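Local coordinates for protein D-aminoacyl-tRNA deacylase (Archaeoglobus fulgidus, PDB 1YQE) that probably uses zinc to hydrolyse D-aminoacyl-tRNAs to free tRNA and D-amino acids, countering their toxicity, at residues Y221-E224 / H225-A228; A228-L231 / V232-V235. All coordinates share one frame; numbering follows the deposited sequence.

Interaction 1. Residues Y221-E224 / H225-A228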
ATOM      1  N   TYR A 221      -7.981  -2.800  16.531  1.00 14.06           N
ATOM      2  CA  TYR A 221      -9.444  -2.697  16.489  1.00 15.85           C
ATOM      3  C   TYR A 221     -10.105  -3.804  15.662  1.00 17.55           C
ATOM      4  O   TYR A 221     -11.326  -3.956  15.677  1.00 16.79           O
ATOM      5  CB  TYR A 221      -9.894  -1.299  16.005  1.00 18.07           C
ATOM      6  CG  TYR A 221      -9.603  -0.948  14.559  1.00 20.34           C
ATOM      7  CD1 TYR A 221     -10.306  -1.553  13.517  1.00 21.17           C
ATOM      8  CD2 TYR A 221      -8.632   0.004  14.232  1.00 21.00           C
ATOM      9  CE1 TYR A 221     -10.054  -1.224  12.187  1.00 23.80           C
ATOM     10  CE2 TYR A 221      -8.371   0.342  12.900  1.00 22.80           C
ATOM     11  CZ  TYR A 221      -9.087  -0.278  11.883  1.00 23.50           C
ATOM     12  OH  TYR A 221      -8.841   0.035  10.561  1.00 24.21           O
ATOM     13  N   THR A 222      -9.295  -4.596  14.966  1.00 17.69           N
ATOM     14  CA  THR A 222      -9.818  -5.694  14.154  1.00 17.81           C
ATOM     15  C   THR A 222      -9.732  -7.059  14.854  1.00 17.76           C
ATOM     16  O   THR A 222     -10.314  -8.037  14.375  1.00 18.07           O
ATOM     17  CB  THR A 222      -9.041  -5.825  12.824  1.00 17.15           C
ATOM     18  OG1 THR A 222      -7.739  -6.365  13.089  1.00 15.65           O
ATOM     19  CG2 THR A 222      -8.890  -4.470  12.156  1.00 16.76           C
ATOM     20  N   PHE A 223      -9.020  -7.123  15.981  1.00 19.20           N
ATOM     21  CA  PHE A 223      -8.823  -8.385  16.705  1.00 18.79           C
ATOM     22  C   PHE A 223     -10.045  -9.288  16.875  1.00 20.15           C
ATOM     23  O   PHE A 223      -9.982 -10.478  16.571  1.00 16.68           O
ATOM     24  CB  PHE A 223      -8.223  -8.140  18.100  1.00 21.72           C
ATOM     25  CG  PHE A 223      -6.779  -7.702  18.094  1.00 20.62           C
ATOM     26  CD1 PHE A 223      -6.033  -7.690  16.919  1.00 20.52           C
ATOM     27  CD2 PHE A 223      -6.163  -7.309  19.283  1.00 20.22           C
ATOM     28  CE1 PHE A 223      -4.695  -7.295  16.925  1.00 19.95           C
ATOM     29  CE2 PHE A 223      -4.825  -6.912  19.302  1.00 20.04           C
ATOM     30  CZ  PHE A 223      -4.091  -6.905  18.120  1.00 20.00           C
ATOM     31  N   GLU A 224     -11.142  -8.724  17.370  1.00 20.31           N
ATOM     32  CA  GLU A 224     -12.365  -9.487  17.615  1.00 22.15           C
ATOM     33  C   GLU A 224     -13.028 -10.064  16.373  1.00 21.12           C
ATOM     34  O   GLU A 224     -13.810 -11.013  16.465  1.00 22.76           O
ATOM     35  CB  GLU A 224     -13.392  -8.625  18.352  1.00 24.38           C
ATOM     36  CG  GLU A 224     -12.974  -8.139  19.728  1.00 28.55           C
ATOM     37  CD  GLU A 224     -11.816  -7.155  19.687  1.00 30.02           C
ATOM     38  OE1 GLU A 224     -11.724  -6.379  18.710  1.00 27.63           O
ATOM     39  OE2 GLU A 224     -11.009  -7.150  20.644  1.00 31.48           O
ATOM     40  N   HIS A 225     -12.723  -9.497  15.213  1.00 20.41           N
ATOM     41  CA  HIS A 225     -13.319  -9.957  13.968  1.00 19.20           C
ATOM     42  C   HIS A 225     -12.402 -10.824  13.121  1.00 17.32           C
ATOM     43  O   HIS A 225     -12.824 -11.363  12.100  1.00 15.62           O
ATOM     44  CB  HIS A 225     -13.797  -8.756  13.153  1.00 22.07           C
ATOM     45  CG  HIS A 225     -14.984  -8.063  13.745  1.00 27.61           C
ATOM     46  ND1 HIS A 225     -16.243  -8.626  13.765  1.00 30.32           N
ATOM     47  CD2 HIS A 225     -15.102  -6.858  14.350  1.00 30.61           C
ATOM     48  CE1 HIS A 225     -17.086  -7.796  14.353  1.00 29.49           C
ATOM     49  NE2 HIS A 225     -16.419  -6.716  14.717  1.00 32.61           N
ATOM     50  N   LEU A 226     -11.147 -10.955  13.538  1.00 17.63           N
ATOM     51  CA  LEU A 226     -10.191 -11.775  12.803  1.00 17.27           C
ATOM     52  C   LEU A 226     -10.418 -13.244  13.119  1.00 18.40           C
ATOM     53  O   LEU A 226     -10.813 -13.590  14.229  1.00 20.76           O
ATOM     54  CB  LEU A 226      -8.756 -11.425  13.198  1.00 17.52           C
ATOM     55  CG  LEU A 226      -8.156 -10.056  12.888  1.00 19.14           C
ATOM     56  CD1 LEU A 226      -6.779  -9.987  13.539  1.00 15.72           C
ATOM     57  CD2 LEU A 226      -8.050  -9.844  11.377  1.00 18.80           C
ATOM     58  N   THR A 227     -10.175 -14.104  12.136  1.00 17.71           N
ATOM     59  CA  THR A 227     -10.294 -15.544  12.326  1.00 17.99           C
ATOM     60  C   THR A 227      -8.995 -16.142  11.805  1.00 17.81           C
ATOM     61  O   THR A 227      -8.271 -15.492  11.053  1.00 17.50           O
ATOM     62  CB  THR A 227     -11.466 -16.147  11.529  1.00 17.13           C
ATOM     63  OG1 THR A 227     -11.273 -15.901  10.132  1.00 18.29           O
ATOM     64  CG2 THR A 227     -12.791 -15.535  11.985  1.00 18.07           C
ATOM     65  N   ALA A 228      -8.690 -17.367  12.208  1.00 18.91           N
ATOM     66  CA  ALA A 228      -7.474 -18.009  11.746  1.00 19.11           C
ATOM     67  C   ALA A 228      -7.513 -18.148  10.226  1.00 19.88           C
ATOM     68  O   ALA A 228      -6.499 -17.957   9.560  1.00 18.22           O
ATOM     69  CB  ALA A 228      -7.320 -19.376  12.398  1.00 21.23           C
TER
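T222, F223 and L226 meet in a tight local turn, in the loop between strand 212-218 and helix 228-238. The backbone makes the turn. H225 N donates to T222 O at 2.9 Å. L226 N then donates to F223 O at 3.3 Å. The same L226 N also makes a weak bond to T222 O at 3.1 Å, so T222 O receives two N-H groups. L226 folds back over the turn it closes. Its CG carbon lies 3.3 Å from T222 O. CG lies anti to the carbonyl carbon (chi1 -66°), and both methyls reach the T222 hydroxyl, with CD1 3.8 Å from OG1. That hydroxyl is not left to apolar contact, since OG1 is hydrogen-bonded to A219 O. The loop belongs to a beta-alpha connection of the four-stranded parallel sheet. T227 stands at the N-cap of the helix, where its OG1 takes the N-H of F230. L226 CD1 also meets the ring of F223 at its edge, near the ring plane, 4.2 Å from CD1 of F223. Both side chains face helix 252-265, L226 on I257 and F223 on V254. With an alanine here in place of L226 the two methyls and CG are gone, which is likely to open a gap between the T222 hydroxyl, the F223 ring edge and I257.

Interaction 2. Residues A228-L231 / V232-V235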
ATOM      1  N   ALA A 228      -8.690 -17.367  12.208  1.00 18.91           N
ATOM      2  CA  ALA A 228      -7.474 -18.009  11.746  1.00 19.11           C
ATOM      3  C   ALA A 228      -7.513 -18.148  10.226  1.00 19.88           C
ATOM      4  O   ALA A 228      -6.499 -17.957   9.560  1.00 18.22           O
ATOM      5  CB  ALA A 228      -7.320 -19.376  12.398  1.00 21.23           C
ATOM      6  N   GLU A 229      -8.687 -18.461   9.675  1.00 20.98           N
ATOM      7  CA  GLU A 229      -8.813 -18.629   8.228  1.00 22.41           C
ATOM      8  C   GLU A 229      -8.636 -17.319   7.466  1.00 21.39           C
ATOM      9  O   GLU A 229      -8.079 -17.302   6.367  1.00 20.40           O
ATOM     10  CB  GLU A 229     -10.159 -19.274   7.874  1.00 27.26           C
ATOM     11  CG  GLU A 229     -10.343 -19.525   6.380  1.00 33.55           C
ATOM     12  CD  GLU A 229      -9.132 -20.199   5.733  1.00 38.17           C
ATOM     13  OE1 GLU A 229      -8.718 -21.282   6.205  1.00 39.27           O
ATOM     14  OE2 GLU A 229      -8.596 -19.642   4.746  1.00 40.15           O
ATOM     15  N   PHE A 230      -9.113 -16.220   8.040  1.00 18.87           N
ATOM     16  CA  PHE A 230      -8.957 -14.930   7.390  1.00 17.32           C
ATOM     17  C   PHE A 230      -7.467 -14.592   7.339  1.00 15.65           C
ATOM     18  O   PHE A 230      -6.972 -14.093   6.330  1.00 16.53           O
ATOM     19  CB  PHE A 230      -9.698 -13.837   8.161  1.00 17.95           C
ATOM     20  CG  PHE A 230      -9.757 -12.523   7.434  1.00 19.34           C
ATOM     21  CD1 PHE A 230     -10.552 -12.374   6.304  1.00 20.58           C
ATOM     22  CD2 PHE A 230      -8.999 -11.437   7.869  1.00 20.72           C
ATOM     23  CE1 PHE A 230     -10.597 -11.165   5.615  1.00 21.15           C
ATOM     24  CE2 PHE A 230      -9.036 -10.223   7.187  1.00 20.16           C
ATOM     25  CZ  PHE A 230      -9.834 -10.087   6.061  1.00 21.69           C
ATOM     26  N   LEU A 231      -6.754 -14.858   8.431  1.00 15.74           N
ATOM     27  CA  LEU A 231      -5.321 -14.582   8.464  1.00 17.08           C
ATOM     28  C   LEU A 231      -4.574 -15.434   7.442  1.00 17.43           C
ATOM     29  O   LEU A 231      -3.604 -14.977   6.842  1.00 16.89           O
ATOM     30  CB  LEU A 231      -4.751 -14.820   9.865  1.00 17.51           C
ATOM     31  CG  LEU A 231      -5.099 -13.746  10.902  1.00 18.47           C
ATOM     32  CD1 LEU A 231      -4.425 -14.082  12.232  1.00 20.24           C
ATOM     33  CD2 LEU A 231      -4.635 -12.379  10.404  1.00 16.65           C
ATOM     34  N   VAL A 232      -5.021 -16.671   7.244  1.00 17.41           N
ATOM     35  CA  VAL A 232      -4.381 -17.545   6.261  1.00 18.49           C
ATOM     36  C   VAL A 232      -4.573 -16.955   4.866  1.00 18.98           C
ATOM     37  O   VAL A 232      -3.658 -16.983   4.037  1.00 18.08           O
ATOM     38  CB  VAL A 232      -4.974 -18.971   6.297  1.00 19.79           C
ATOM     39  CG1 VAL A 232      -4.559 -19.744   5.052  1.00 19.71           C
ATOM     40  CG2 VAL A 232      -4.491 -19.693   7.546  1.00 18.99           C
ATOM     41  N   LYS A 233      -5.764 -16.416   4.612  1.00 16.78           N
ATOM     42  CA  LYS A 233      -6.063 -15.796   3.328  1.00 18.24           C
ATOM     43  C   LYS A 233      -5.150 -14.592   3.096  1.00 17.35           C
ATOM     44  O   LYS A 233      -4.671 -14.368   1.985  1.00 15.66           O
ATOM     45  CB  LYS A 233      -7.519 -15.318   3.274  1.00 20.39           C
ATOM     46  CG  LYS A 233      -7.798 -14.429   2.063  1.00 22.28           C
ATOM     47  CD  LYS A 233      -9.020 -13.525   2.248  1.00 27.16           C
ATOM     48  CE  LYS A 233     -10.325 -14.296   2.198  1.00 30.05           C
ATOM     49  NZ  LYS A 233     -11.501 -13.376   2.159  1.00 30.97           N
ATOM     50  N   ALA A 234      -4.930 -13.808   4.147  1.00 15.17           N
ATOM     51  CA  ALA A 234      -4.073 -12.631   4.053  1.00 16.27           C
ATOM     52  C   ALA A 234      -2.629 -13.036   3.747  1.00 15.56           C
ATOM     53  O   ALA A 234      -1.976 -12.447   2.886  1.00 13.90           O
ATOM     54  CB  ALA A 234      -4.127 -11.841   5.358  1.00 12.97           C
ATOM     55  N   VAL A 235      -2.138 -14.035   4.468  1.00 16.01           N
ATOM     56  CA  VAL A 235      -0.774 -14.518   4.275  1.00 18.23           C
ATOM     57  C   VAL A 235      -0.555 -15.036   2.854  1.00 18.11           C
ATOM     58  O   VAL A 235       0.407 -14.650   2.190  1.00 18.31           O
ATOM     59  CB  VAL A 235      -0.440 -15.632   5.300  1.00 17.01           C
ATOM     60  CG1 VAL A 235       0.752 -16.462   4.835  1.00 16.02           C
ATOM     61  CG2 VAL A 235      -0.134 -15.004   6.650  1.00 16.18           C
TER
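A228 to V235 form just over two turns of regular alpha-helix, held by four consecutive backbone bonds from residue i+4 to residue i. V232 N donates to A228 O, K233 N to E229 O and A234 N to F230 O. V235 N closes the set on L231 O at 2.9 Å, with the straightest N-H of the four (164°). The side chains of the second turn lie against the carbonyls of the first. V232 has its CG2 methyl 3.3 Å from A228 O, while its CG1 methyl is 4.0 Å from E229 OE2. The glutamate gets there by a bend at chi2 (48°), which swings its carboxylate back beside the valine. A234 points its CB toward the preceding turn, 3.5 Å from L231 O. V235 sets its CG2 at the same distance from that oxygen. K233 bends at chi3 (-72°), and its NZ ends 4.2 Å from F230 CE1, oblique to the ring. The helix is two-faced. L231 packs on V194 and F218 of the parallel sheet and on I257, V258 and A261 of helix 252-265. V235 reaches V192, and F230 and A234 both reach L109. E229 and K233 lie on the exposed side. They are one turn apart but form no salt bridge, because OE2 of E229 and NZ of K233 are 7.4 Å apart. With no side-chain bond between the two turns, their cohesion probably rests largely on the backbone bonds, while L231, A234 and V235 also pack on neighbouring parts of the fold.

Followed from the N terminus, the chain leaves strand 212-218, makes the turn of interaction 1, and runs straight into the helix of interaction 2. The two contacts neither nest nor cross. They are consecutive and share A228, the first residue of helix 228-238, and their centres are about 11 Å apart. Each closes only a short loop, a turn in the first and successive helical turns in the second. T227, just before the helix, marks the change from turn to helix. After the helix the chain enters strand 242-245. Together they form the connection of a beta-alpha-beta crossover, and both lean on helix 252-265.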